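Local coordinates for protein glutamine synthetase (Streptomyces coelicolor, PDB 4BAX) that acts as a ten-subunit enzyme of the glutamine synthetase family, in which each chain pairs an N-terminal beta-grasp domain with a catalytic domain, at residues G171-V176 against E182-P187; L203-A208 against V213-D218; Y117-F120 against P125-F128; A18-K23 against Q196-R201. One frame throughout, in Å; residues are numbered along the deposited sequence.

Contact 1: residues G171-V176 against E182-P187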
loop_
_atom_site.group_PDB
_atom_site.type_symbol
_atom_site.label_atom_id
_atom_site.label_comp_id
_atom_site.label_asym_id
_atom_site.label_seq_id
_atom_site.Cartn_x
_atom_site.Cartn_y
_atom_site.Cartn_z
ATOM N N GLY A 171 -5.625 38.929 -16.970
ATOM C CA GLY A 171 -6.020 37.601 -17.405
ATOM C C GLY A 171 -5.147 36.493 -16.857
ATOM O O GLY A 171 -4.086 36.741 -16.263
ATOM N N ILE A 172 -5.630 35.267 -17.024
ATOM C CA ILE A 172 -4.852 34.072 -16.757
ATOM C C ILE A 172 -5.162 33.069 -17.864
ATOM O O ILE A 172 -6.245 33.119 -18.473
ATOM C CB ILE A 172 -5.184 33.433 -15.365
ATOM C CG1 ILE A 172 -6.669 33.071 -15.278
ATOM C CG2 ILE A 172 -4.844 34.374 -14.215
ATOM C CD1 ILE A 172 -6.935 31.828 -14.470
ATOM N N ASN A 173 -4.213 32.182 -18.141
ATOM C CA ASN A 173 -4.449 31.071 -19.050
ATOM C C ASN A 173 -3.537 29.867 -18.781
ATOM O O ASN A 173 -2.465 30.002 -18.165
ATOM C CB ASN A 173 -4.341 31.521 -20.507
ATOM C CG ASN A 173 -2.933 31.935 -20.891
ATOM O OD1 ASN A 173 -2.510 33.086 -20.668
ATOM N ND2 ASN A 173 -2.184 30.990 -21.440
ATOM N N ALA A 174 -3.963 28.696 -19.260
ATOM C CA ALA A 174 -3.143 27.491 -19.198
ATOM C C ALA A 174 -2.128 27.516 -20.346
ATOM O O ALA A 174 -2.491 27.833 -21.494
ATOM C CB ALA A 174 -4.029 26.243 -19.288
ATOM N N GLU A 175 -0.864 27.183 -20.054
ATOM C CA GLU A 175 0.196 27.269 -21.064
ATOM C C GLU A 175 0.487 25.961 -21.804
ATOM O O GLU A 175 -0.181 24.953 -21.584
ATOM C CB GLU A 175 1.473 27.866 -20.480
ATOM C CG GLU A 175 1.570 29.389 -20.645
ATOM C CD GLU A 175 1.637 29.821 -22.123
ATOM O OE1 GLU A 175 2.341 29.145 -22.913
ATOM O OE2 GLU A 175 1.032 30.865 -22.484
ATOM N N VAL A 176 1.469 26.009 -22.701
ATOM C CA VAL A 176 1.788 24.914 -23.616
ATOM C C VAL A 176 2.247 23.618 -22.918
ATOM O O VAL A 176 1.850 22.523 -23.304
ATOM C CB VAL A 176 2.853 25.363 -24.660
ATOM C CG1 VAL A 176 3.305 24.164 -25.529
ATOM C CG2 VAL A 176 2.311 26.501 -25.522
ATOM N N GLU A 182 -0.098 30.870 -16.844
ATOM C CA GLU A 182 0.261 32.274 -16.964
ATOM C C GLU A 182 -0.792 33.183 -16.355
ATOM O O GLU A 182 -1.984 32.880 -16.404
ATOM C CB GLU A 182 0.457 32.637 -18.430
ATOM C CG GLU A 182 1.022 34.016 -18.673
ATOM C CD GLU A 182 0.958 34.399 -20.150
ATOM O OE1 GLU A 182 1.749 33.820 -20.946
ATOM O OE2 GLU A 182 0.120 35.259 -20.519
ATOM N N PHE A 183 -0.337 34.278 -15.751
ATOM C CA PHE A 183 -1.206 35.396 -15.386
ATOM C C PHE A 183 -0.572 36.704 -15.857
ATOM O O PHE A 183 0.650 36.826 -15.899
ATOM C CB PHE A 183 -1.558 35.400 -13.882
ATOM C CG PHE A 183 -0.384 35.696 -12.971
ATOM C CD1 PHE A 183 -0.001 37.001 -12.690
ATOM C CD2 PHE A 183 0.353 34.665 -12.412
ATOM C CE1 PHE A 183 1.093 37.270 -11.854
ATOM C CE2 PHE A 183 1.439 34.936 -11.583
ATOM C CZ PHE A 183 1.801 36.244 -11.304
ATOM N N GLN A 184 -1.399 37.673 -16.231
ATOM C CA GLN A 184 -0.893 38.918 -16.805
ATOM C C GLN A 184 -1.134 40.076 -15.847
ATOM O O GLN A 184 -2.276 40.305 -15.427
ATOM C CB GLN A 184 -1.560 39.185 -18.159
ATOM C CG GLN A 184 -1.323 38.078 -19.191
ATOM C CD GLN A 184 -2.598 37.307 -19.495
ATOM O OE1 GLN A 184 -3.687 37.879 -19.471
ATOM N NE2 GLN A 184 -2.474 36.005 -19.780
ATOM N N VAL A 185 -0.070 40.813 -15.526
ATOM C CA VAL A 185 -0.176 41.967 -14.655
ATOM C C VAL A 185 0.042 43.242 -15.456
ATOM O O VAL A 185 1.052 43.391 -16.157
ATOM C CB VAL A 185 0.846 41.922 -13.518
ATOM C CG1 VAL A 185 0.547 43.038 -12.514
ATOM C CG2 VAL A 185 0.808 40.589 -12.836
ATOM N N GLY A 186 -0.886 44.180 -15.312
ATOM C CA GLY A 186 -0.787 45.449 -16.001
ATOM C C GLY A 186 -2.093 45.800 -16.699
ATOM O O GLY A 186 -3.080 45.077 -16.596
ATOM N N PRO A 187 -2.101 46.902 -17.450
ATOM C CA PRO A 187 -0.950 47.796 -17.623
ATOM C C PRO A 187 -0.767 48.740 -16.426
ATOM O O PRO A 187 -1.759 49.251 -15.890
ATOM C CB PRO A 187 -1.305 48.575 -18.898
ATOM C CG PRO A 187 -2.837 48.435 -19.059
ATOM C CD PRO A 187 -3.341 47.454 -18.029
#

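Contact 2: residues L203-A208 against V213-D218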
loop_
_atom_site.group_PDB
_atom_site.type_symbol
_atom_site.label_atom_id
_atom_site.label_comp_id
_atom_site.label_asym_id
_atom_site.label_seq_id
_atom_site.Cartn_x
_atom_site.Cartn_y
_atom_site.Cartn_z
ATOM N N LEU A 203 1.782 35.458 -3.409
ATOM C CA LEU A 203 0.452 34.875 -3.283
ATOM C C LEU A 203 0.345 33.498 -3.964
ATOM O O LEU A 203 -0.408 32.624 -3.493
ATOM C CB LEU A 203 -0.593 35.833 -3.837
ATOM C CG LEU A 203 -0.992 37.000 -2.931
ATOM C CD1 LEU A 203 -1.860 37.987 -3.716
ATOM C CD2 LEU A 203 -1.738 36.517 -1.696
ATOM N N LEU A 204 1.065 33.299 -5.070
ATOM C CA LEU A 204 1.024 32.003 -5.755
ATOM C C LEU A 204 1.643 30.878 -4.918
ATOM O O LEU A 204 0.993 29.855 -4.654
ATOM C CB LEU A 204 1.699 32.097 -7.124
ATOM C CG LEU A 204 1.750 30.753 -7.885
ATOM C CD1 LEU A 204 0.371 30.227 -8.365
ATOM C CD2 LEU A 204 2.740 30.850 -9.050
ATOM N N TYR A 205 2.856 31.124 -4.424
ATOM C CA TYR A 205 3.569 30.151 -3.610
ATOM C C TYR A 205 2.760 29.847 -2.386
ATOM O O TYR A 205 2.584 28.702 -1.992
ATOM C CB TYR A 205 4.888 30.734 -3.137
ATOM C CG TYR A 205 5.909 31.033 -4.191
ATOM C CD1 TYR A 205 6.273 30.092 -5.152
ATOM C CD2 TYR A 205 6.555 32.264 -4.196
ATOM C CE1 TYR A 205 7.249 30.401 -6.104
ATOM C CE2 TYR A 205 7.513 32.570 -5.131
ATOM C CZ TYR A 205 7.863 31.648 -6.076
ATOM O OH TYR A 205 8.829 31.999 -6.996
ATOM N N ARG A 206 2.285 30.920 -1.782
ATOM C CA ARG A 206 1.541 30.824 -0.549
ATOM C C ARG A 206 0.175 30.132 -0.714
ATOM O O ARG A 206 -0.161 29.238 0.066
ATOM C CB ARG A 206 1.433 32.201 0.094
ATOM C CG ARG A 206 0.509 32.315 1.270
ATOM C CD ARG A 206 1.063 31.698 2.512
ATOM N NE ARG A 206 0.128 31.825 3.621
ATOM C CZ ARG A 206 -0.906 31.013 3.816
ATOM N NH1 ARG A 206 -1.149 30.018 2.959
ATOM N NH2 ARG A 206 -1.710 31.201 4.863
ATOM N N THR A 207 -0.551 30.469 -1.781
ATOM C CA THR A 207 -1.825 29.822 -2.084
ATOM C C THR A 207 -1.616 28.323 -2.347
ATOM O O THR A 207 -2.390 27.485 -1.858
ATOM C CB THR A 207 -2.520 30.476 -3.308
ATOM O OG1 THR A 207 -2.763 31.847 -3.011
ATOM C CG2 THR A 207 -3.851 29.820 -3.611
ATOM N N ALA A 208 -0.538 27.996 -3.065
ATOM C CA ALA A 208 -0.237 26.615 -3.451
ATOM C C ALA A 208 0.114 25.729 -2.241
ATOM O O ALA A 208 -0.059 24.504 -2.278
ATOM C CB ALA A 208 0.860 26.572 -4.512
ATOM N N VAL A 213 1.066 21.714 -3.294
ATOM C CA VAL A 213 1.851 21.673 -4.529
ATOM C C VAL A 213 2.824 22.822 -4.529
ATOM O O VAL A 213 2.747 23.712 -3.680
ATOM C CB VAL A 213 0.981 21.706 -5.829
ATOM C CG1 VAL A 213 -0.123 20.641 -5.792
ATOM C CG2 VAL A 213 0.400 23.104 -6.063
ATOM N N SER A 214 3.715 22.810 -5.509
ATOM C CA SER A 214 4.734 23.830 -5.612
ATOM C C SER A 214 4.635 24.532 -6.950
ATOM O O SER A 214 4.195 23.938 -7.947
ATOM C CB SER A 214 6.115 23.205 -5.479
ATOM O OG SER A 214 6.343 22.794 -4.144
ATOM N N ALA A 215 5.094 25.781 -6.972
ATOM C CA ALA A 215 5.212 26.532 -8.202
ATOM C C ALA A 215 6.670 26.934 -8.364
ATOM O O ALA A 215 7.362 27.200 -7.375
ATOM C CB ALA A 215 4.316 27.765 -8.164
ATOM N N THR A 216 7.142 26.926 -9.607
ATOM C CA THR A 216 8.504 27.338 -9.911
ATOM C C THR A 216 8.539 28.340 -11.046
ATOM O O THR A 216 7.709 28.269 -11.964
ATOM C CB THR A 216 9.437 26.125 -10.196
ATOM O OG1 THR A 216 10.801 26.575 -10.205
ATOM C CG2 THR A 216 9.134 25.534 -11.537
ATOM N N LEU A 217 9.464 29.294 -10.950
ATOM C CA LEU A 217 9.664 30.282 -12.002
ATOM C C LEU A 217 10.936 29.911 -12.768
ATOM O O LEU A 217 11.494 30.744 -13.479
ATOM C CB LEU A 217 9.753 31.702 -11.442
ATOM C CG LEU A 217 8.493 32.239 -10.759
ATOM C CD1 LEU A 217 8.560 33.784 -10.453
ATOM C CD2 LEU A 217 7.265 31.883 -11.580
ATOM N N ASP A 218 11.369 28.654 -12.625
ATOM C CA ASP A 218 12.499 28.123 -13.389
ATOM C C ASP A 218 12.149 28.232 -14.875
ATOM O O ASP A 218 11.064 27.846 -15.290
ATOM C CB ASP A 218 12.816 26.661 -12.994
ATOM C CG ASP A 218 13.599 26.550 -11.660
ATOM O OD1 ASP A 218 14.018 27.597 -11.117
ATOM O OD2 ASP A 218 13.793 25.417 -11.145
HETATM O O HOH W 1 3.741 26.246 -2.941
HETATM O O HOH W 2 10.714 29.848 -8.438
#

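Contact 3: residues Y117-F120 against P125-F128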
loop_
_atom_site.group_PDB
_atom_site.type_symbol
_atom_site.label_atom_id
_atom_site.label_comp_id
_atom_site.label_asym_id
_atom_site.label_seq_id
_atom_site.Cartn_x
_atom_site.Cartn_y
_atom_site.Cartn_z
ATOM N N TYR A 117 4.600 30.186 -14.967
ATOM C CA TYR A 117 5.095 29.334 -13.905
ATOM C C TYR A 117 4.662 27.911 -14.164
ATOM O O TYR A 117 3.674 27.686 -14.869
ATOM C CB TYR A 117 4.591 29.807 -12.545
ATOM C CG TYR A 117 3.071 29.861 -12.450
ATOM C CD1 TYR A 117 2.354 30.937 -12.966
ATOM C CD2 TYR A 117 2.355 28.837 -11.856
ATOM C CE1 TYR A 117 0.979 30.988 -12.885
ATOM C CE2 TYR A 117 0.969 28.890 -11.773
ATOM C CZ TYR A 117 0.293 29.965 -12.284
ATOM O OH TYR A 117 -1.081 29.998 -12.189
ATOM N N THR A 118 5.347 26.964 -13.530
ATOM C CA THR A 118 5.042 25.543 -13.686
ATOM C C THR A 118 4.811 24.896 -12.325
ATOM O O THR A 118 5.604 25.107 -11.397
ATOM C CB THR A 118 6.183 24.811 -14.452
ATOM O OG1 THR A 118 6.593 25.605 -15.585
ATOM C CG2 THR A 118 5.728 23.430 -14.932
ATOM N N PHE A 119 3.733 24.119 -12.207
ATOM C CA PHE A 119 3.462 23.360 -10.976
ATOM C C PHE A 119 4.306 22.098 -10.825
ATOM O O PHE A 119 4.501 21.339 -11.788
ATOM C CB PHE A 119 1.981 22.988 -10.854
ATOM C CG PHE A 119 1.100 24.134 -10.488
ATOM C CD1 PHE A 119 1.433 24.964 -9.446
ATOM C CD2 PHE A 119 -0.058 24.412 -11.230
ATOM C CE1 PHE A 119 0.613 26.051 -9.123
ATOM C CE2 PHE A 119 -0.871 25.495 -10.919
ATOM C CZ PHE A 119 -0.534 26.315 -9.861
ATOM N N PHE A 120 4.728 21.830 -9.593
ATOM C CA PHE A 120 5.483 20.620 -9.304
ATOM C C PHE A 120 4.903 19.955 -8.070
ATOM O O PHE A 120 4.409 20.628 -7.161
ATOM C CB PHE A 120 6.963 20.943 -9.064
ATOM C CG PHE A 120 7.821 20.855 -10.294
ATOM C CD1 PHE A 120 7.699 21.795 -11.316
ATOM C CD2 PHE A 120 8.736 19.811 -10.449
ATOM C CE1 PHE A 120 8.485 21.703 -12.471
ATOM C CE2 PHE A 120 9.538 19.718 -11.602
ATOM C CZ PHE A 120 9.404 20.672 -12.613
ATOM N N PRO A 125 7.066 17.123 -12.086
ATOM C CA PRO A 125 6.126 18.092 -12.673
ATOM C C PRO A 125 4.686 17.617 -12.435
ATOM O O PRO A 125 4.390 16.414 -12.600
ATOM C CB PRO A 125 6.466 18.039 -14.174
ATOM C CG PRO A 125 7.901 17.539 -14.227
ATOM C CD PRO A 125 7.994 16.556 -13.088
ATOM N N LEU A 126 3.799 18.533 -12.052
ATOM C CA LEU A 126 2.444 18.124 -11.682
ATOM C C LEU A 126 1.710 17.421 -12.836
ATOM O O LEU A 126 0.881 16.546 -12.596
ATOM C CB LEU A 126 1.631 19.308 -11.129
ATOM C CG LEU A 126 0.231 18.932 -10.630
ATOM C CD1 LEU A 126 0.339 18.322 -9.253
ATOM C CD2 LEU A 126 -0.744 20.100 -10.620
ATOM N N GLY A 127 2.031 17.793 -14.076
ATOM C CA GLY A 127 1.386 17.201 -15.235
ATOM C C GLY A 127 2.097 15.983 -15.811
ATOM O O GLY A 127 1.706 15.455 -16.863
ATOM N N PHE A 128 3.156 15.542 -15.142
ATOM C CA PHE A 128 3.953 14.424 -15.628
ATOM C C PHE A 128 3.600 13.226 -14.775
ATOM O O PHE A 128 3.242 13.406 -13.611
ATOM C CB PHE A 128 5.454 14.728 -15.504
ATOM C CG PHE A 128 6.046 15.457 -16.696
ATOM C CD1 PHE A 128 5.347 16.489 -17.321
ATOM C CD2 PHE A 128 7.322 15.147 -17.167
ATOM C CE1 PHE A 128 5.904 17.176 -18.412
ATOM C CE2 PHE A 128 7.880 15.834 -18.260
ATOM C CZ PHE A 128 7.169 16.848 -18.876
HETATM O O HOH W 3 3.808 20.594 -14.410
#

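Contact 4: residues A18-K23 against Q196-R201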
loop_
_atom_site.group_PDB
_atom_site.type_symbol
_atom_site.label_atom_id
_atom_site.label_comp_id
_atom_site.label_asym_id
_atom_site.label_seq_id
_atom_site.Cartn_x
_atom_site.Cartn_y
_atom_site.Cartn_z
ATOM N N ALA A 18 17.118 35.859 -6.296
ATOM C CA ALA A 18 16.662 36.243 -4.969
ATOM C C ALA A 18 15.303 35.667 -4.651
ATOM O O ALA A 18 14.493 35.431 -5.550
ATOM C CB ALA A 18 16.662 37.756 -4.820
ATOM N N LYS A 19 15.052 35.508 -3.352
ATOM C CA LYS A 19 13.848 34.858 -2.853
ATOM C C LYS A 19 13.013 35.761 -1.950
ATOM O O LYS A 19 13.521 36.701 -1.305
ATOM C CB LYS A 19 14.218 33.594 -2.085
ATOM C CG LYS A 19 15.208 32.679 -2.807
ATOM C CD LYS A 19 15.731 31.582 -1.873
ATOM C CE LYS A 19 14.605 30.856 -1.103
ATOM N NZ LYS A 19 13.868 29.819 -1.898
ATOM N N LEU A 20 11.717 35.486 -1.947
ATOM C CA LEU A 20 10.773 36.154 -1.067
ATOM C C LEU A 20 10.926 35.674 0.381
ATOM O O LEU A 20 11.219 34.511 0.628
ATOM C CB LEU A 20 9.345 35.963 -1.541
ATOM C CG LEU A 20 8.996 36.700 -2.814
ATOM C CD1 LEU A 20 7.932 35.908 -3.547
ATOM C CD2 LEU A 20 8.520 38.130 -2.490
ATOM N N ARG A 21 10.815 36.599 1.320
ATOM C CA ARG A 21 10.766 36.279 2.742
ATOM C C ARG A 21 9.566 36.998 3.383
ATOM O O ARG A 21 9.104 38.055 2.903
ATOM C CB ARG A 21 12.068 36.641 3.458
ATOM C CG ARG A 21 13.317 36.138 2.765
ATOM C CD ARG A 21 13.521 34.650 2.965
ATOM N NE ARG A 21 14.758 34.223 2.336
ATOM C CZ ARG A 21 15.461 33.169 2.736
ATOM N NH1 ARG A 21 15.040 32.452 3.782
ATOM N NH2 ARG A 21 16.590 32.842 2.112
ATOM N N SER A 22 9.041 36.399 4.442
ATOM C CA SER A 22 7.929 37.010 5.129
ATOM C C SER A 22 7.836 36.626 6.597
ATOM O O SER A 22 8.289 35.544 7.008
ATOM C CB SER A 22 6.620 36.723 4.391
ATOM O OG SER A 22 5.981 35.582 4.922
ATOM N N LYS A 23 7.354 37.589 7.385
ATOM C CA LYS A 23 6.891 37.354 8.747
ATOM C C LYS A 23 5.705 38.248 9.133
ATOM O O LYS A 23 5.430 39.280 8.499
ATOM C CB LYS A 23 8.029 37.458 9.763
ATOM C CG LYS A 23 8.960 38.590 9.578
ATOM C CD LYS A 23 9.979 38.604 10.691
ATOM C CE LYS A 23 10.967 39.728 10.465
ATOM N NZ LYS A 23 11.346 40.397 11.739
ATOM N N GLN A 196 3.362 44.842 -7.503
ATOM C CA GLN A 196 2.198 43.942 -7.550
ATOM C C GLN A 196 2.587 42.510 -7.952
ATOM O O GLN A 196 2.107 41.543 -7.357
ATOM C CB GLN A 196 1.104 44.494 -8.490
ATOM C CG GLN A 196 0.460 45.823 -8.058
ATOM C CD GLN A 196 -0.893 46.114 -8.733
ATOM O OE1 GLN A 196 -1.458 45.255 -9.411
ATOM N NE2 GLN A 196 -1.428 47.325 -8.515
ATOM N N LEU A 197 3.525 42.395 -8.892
ATOM C CA LEU A 197 4.020 41.104 -9.369
ATOM C C LEU A 197 4.720 40.297 -8.260
ATOM O O LEU A 197 4.537 39.057 -8.154
ATOM C CB LEU A 197 4.962 41.301 -10.567
ATOM C CG LEU A 197 5.585 40.016 -11.136
ATOM C CD1 LEU A 197 4.504 38.983 -11.470
ATOM C CD2 LEU A 197 6.440 40.286 -12.375
ATOM N N TRP A 198 5.513 40.996 -7.438
ATOM C CA TRP A 198 6.190 40.340 -6.322
ATOM C C TRP A 198 5.179 39.805 -5.326
ATOM O O TRP A 198 5.285 38.666 -4.841
ATOM C CB TRP A 198 7.169 41.294 -5.620
ATOM C CG TRP A 198 8.542 41.234 -6.203
ATOM C CD1 TRP A 198 9.265 42.275 -6.754
ATOM C CD2 TRP A 198 9.339 40.067 -6.364
ATOM N NE1 TRP A 198 10.486 41.817 -7.209
ATOM C CE2 TRP A 198 10.554 40.464 -6.986
ATOM C CE3 TRP A 198 9.161 38.717 -6.027
ATOM C CZ2 TRP A 198 11.580 39.551 -7.275
ATOM C CZ3 TRP A 198 10.179 37.813 -6.321
ATOM C CH2 TRP A 198 11.371 38.236 -6.933
ATOM N N VAL A 199 4.160 40.615 -5.085
ATOM C CA VAL A 199 3.111 40.237 -4.175
ATOM C C VAL A 199 2.293 39.093 -4.783
ATOM O O VAL A 199 1.932 38.116 -4.113
ATOM C CB VAL A 199 2.236 41.438 -3.811
ATOM C CG1 VAL A 199 1.026 40.970 -3.030
ATOM C CG2 VAL A 199 3.045 42.460 -3.007
ATOM N N ALA A 200 2.037 39.209 -6.082
ATOM C CA ALA A 200 1.314 38.171 -6.779
ATOM C C ALA A 200 2.104 36.834 -6.785
ATOM O O ALA A 200 1.506 35.753 -6.649
ATOM C CB ALA A 200 0.946 38.624 -8.209
ATOM N N ARG A 201 3.434 36.913 -6.913
ATOM C CA ARG A 201 4.286 35.726 -6.801
ATOM C C ARG A 201 4.169 35.159 -5.397
ATOM O O ARG A 201 4.012 33.946 -5.192
ATOM C CB ARG A 201 5.755 36.050 -7.091
ATOM C CG ARG A 201 6.122 36.089 -8.576
ATOM C CD ARG A 201 7.308 37.050 -8.816
ATOM N NE ARG A 201 7.793 37.020 -10.198
ATOM C CZ ARG A 201 9.071 37.138 -10.576
ATOM N NH1 ARG A 201 10.042 37.310 -9.677
ATOM N NH2 ARG A 201 9.379 37.093 -11.875
#

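Contact 1: residues G171-V176 against E182-P187
Glu182 turns CG opposite its own backbone N (chi1 -172°) and runs its extended chain past Asn173 to Glu175, while Gln184, kinked at chi2 (111°), folds its amide back over Gly171 and toward Asn173. The frame for this is an antiparallel beta hairpin of the catalytic domain, strands 169-174 and 180-188, whose short axes here run 161° apart. Asn173 and Glu182 form a hydrogen-bonded pair: Asn173 N gives to Glu182 O at 2.9 Å and Glu182 N to Asn173 O at 2.8 Å. On the face they share with Gln184, Gln184 NE2 grips Glu182 OE2 at 2.8 Å, from the anti side of the carboxylate and somewhat out of its plane. The Asn173 amide stands nearly perpendicular to that carboxylate and gives ND2 to Ala174 O. The other face is apolar. Ile172 CG2 meets Phe183 CB at 3.5 Å, after which the two part, Ile172 toward helix 152-164 and Phe183 toward helix 190-210. Ile172 also pairs with a strand of a neighbouring subunit, extending the sheet across the interface. Beyond Asn173, near Glu116, two carboxylates lie almost parallel, with Glu175 OE2 3.4 Å from Glu182 OE1.

Contact 2: residues L203-A208 against V213-D218
Tyr205 leans across to Ala215 and Leu217, edge first along the ring and then with its hydroxyl. CG lies anti to the carbonyl carbon (chi1 -66°), which carries the ring from CB along the helix flank toward the strand. CD1 comes within 4.3 Å of Ala215 CB. One atom further, CE1 meets Ala215 O at 3.4 Å, and that oxygen sits at the ring edge, in the ring plane. At the tip, OH rests 3.8 Å from Leu217 CG and is joined through a water to Leu217 N, so the phenol reaches both side chain and backbone of one residue. A bound sodium ion lies about 4 Å from this side chain. One residue back along the helix, Leu204 CD2 packs on Ala215 CB at 3.6 Å. Near the turn, Val213 N gives a nearly straight bond (168°) to Ala208 O at 3.2 Å, and a second water donates to both Tyr205 O and Val213 O. The contact thus closes the connection from helix 190-210 into strand 214-216, which pairs with strand 110-121. Leu204 reaches Tyr117 on that strand, Ala208 and Val213 reach Val154 on helix 152-164, and Val144 of a neighbouring subunit packs on Tyr205.

Contact 3: residues Y117-F120 against P125-F128
Phe120 lays its ring flat against Pro125. With chi1 at -92°, the ring folds back beside its own strand, and Pro125 CA stands over the ring centre, 3.8 Å from the centroid and 11° off the normal, a CH-pi contact by both measures. The two side chains run alongside each other in the same direction, so the pyrrolidine continues the cover outward, with Pro125 CG 3.8 Å from Phe120 CE2. The same CG also lies over the rim of the Phe128 ring, 3.7 Å above its plane, so Pro125 packs on two aromatic faces at once. At the edge of the Phe120 ring, in its plane, is Thr118 O.

Phe119 and Leu126 make the second half of the contact. Leu126 holds CG anti to its backbone N, which turns CD2 back toward Phe119. The beta carbons are the closest side-chain atoms, Phe119 CB to Leu126 CB at 3.7 Å, and CD2 reaches Phe119 CB at 4.0 Å. The Phe119 ring itself leads away, to Trp181 and to the side chains of helix 152-164.

Between these pairs, Leu126 N gives an almost straight bond (175°) to Phe119 O at 2.9 Å, approaching from above the carbonyl plane. A water donates to the same oxygen at 2.8 Å and takes a weak bond from Gly127 N. Phe128 N closes on Pro125 O at 3.0 Å. The whole is a beta hairpin, strand 110-121 returning through 124-125 as a non-hydrogen-bonded Phe120-Pro125 pair and leaving by a type I turn, at the margin of the catalytic-domain sheet.

Contact 4: residues A18-K23 against Q196-R201
Leu20 and Trp198 are the nearest residues of the two backbones, with CA atoms 8.1 Å apart, a spacing that leaves the contact to side chains. Leu20 opens the strand 20-28, an outer strand of the beta-grasp sheet within this chain, whereas Trp198 and Arg201 lie one turn apart on helix 190-210 of the catalytic domain. The junction is therefore one of beta-grasp strand against catalytic-domain helix, between segments far apart in sequence.

Leu20 points at the helix and carries the contact with its branched end. CD2 comes to Trp198 CE3 at 3.6 Å, while CG meets CZ3 of the same indole at 3.9 Å. The leucine thus meets the six-membered part of the ring obliquely. CD1 reaches along the helix to Arg201 CB at 4.2 Å. Further out, Ala18 O approaches Trp198 CH2 at 4.4 Å, a loose touch. With chi1 at -90°, the indole projects outward from the helix toward the strand, presenting CE3 and CZ3 to Leu20.

The indole N-H finds its partner elsewhere: Trp198 NE1 is bonded to Asp322 OD1, which probably helps fix how the ring is turned. Val144 of a neighbouring subunit also packs on Leu20.

Arg201, extended from CG to NE, bonds through NE to Gln115 OE1 and through NH2 to Val321 O. Its guanidinium turns its edge to the indole, with Trp198 CZ3 in its plane, and NH1 sits 3.2 Å above the plane of the Trp198 ring, toward the rim.

Contacts 1, 2 and 4 are buried, whereas contact 3 is only partly so and lies farther from the chain centre. Contacts 1, 2 and 3 all reach the catalytic-domain sheet: strand 110-121 of contact 3 neighbours both strand 180-188 of contact 1 and strand 214-216 of contact 2. Helix 190-210 serves contacts 2 and 4, and Tyr205 CE2 meets Leu20 CD1 at 3.7 Å between them. Chemistry follows place. The hairpin of contact 1 combines backbone bonds with clustered carboxylates and amides, contact 2 joins apolar packing to one backbone bond and two bridging waters, contact 3 sets a proline on aromatic faces beside one backbone bond and a water, and contact 4, where two domains meet, relies on van der Waals packing. Neighbouring subunits touch contacts 1, 2 and 4.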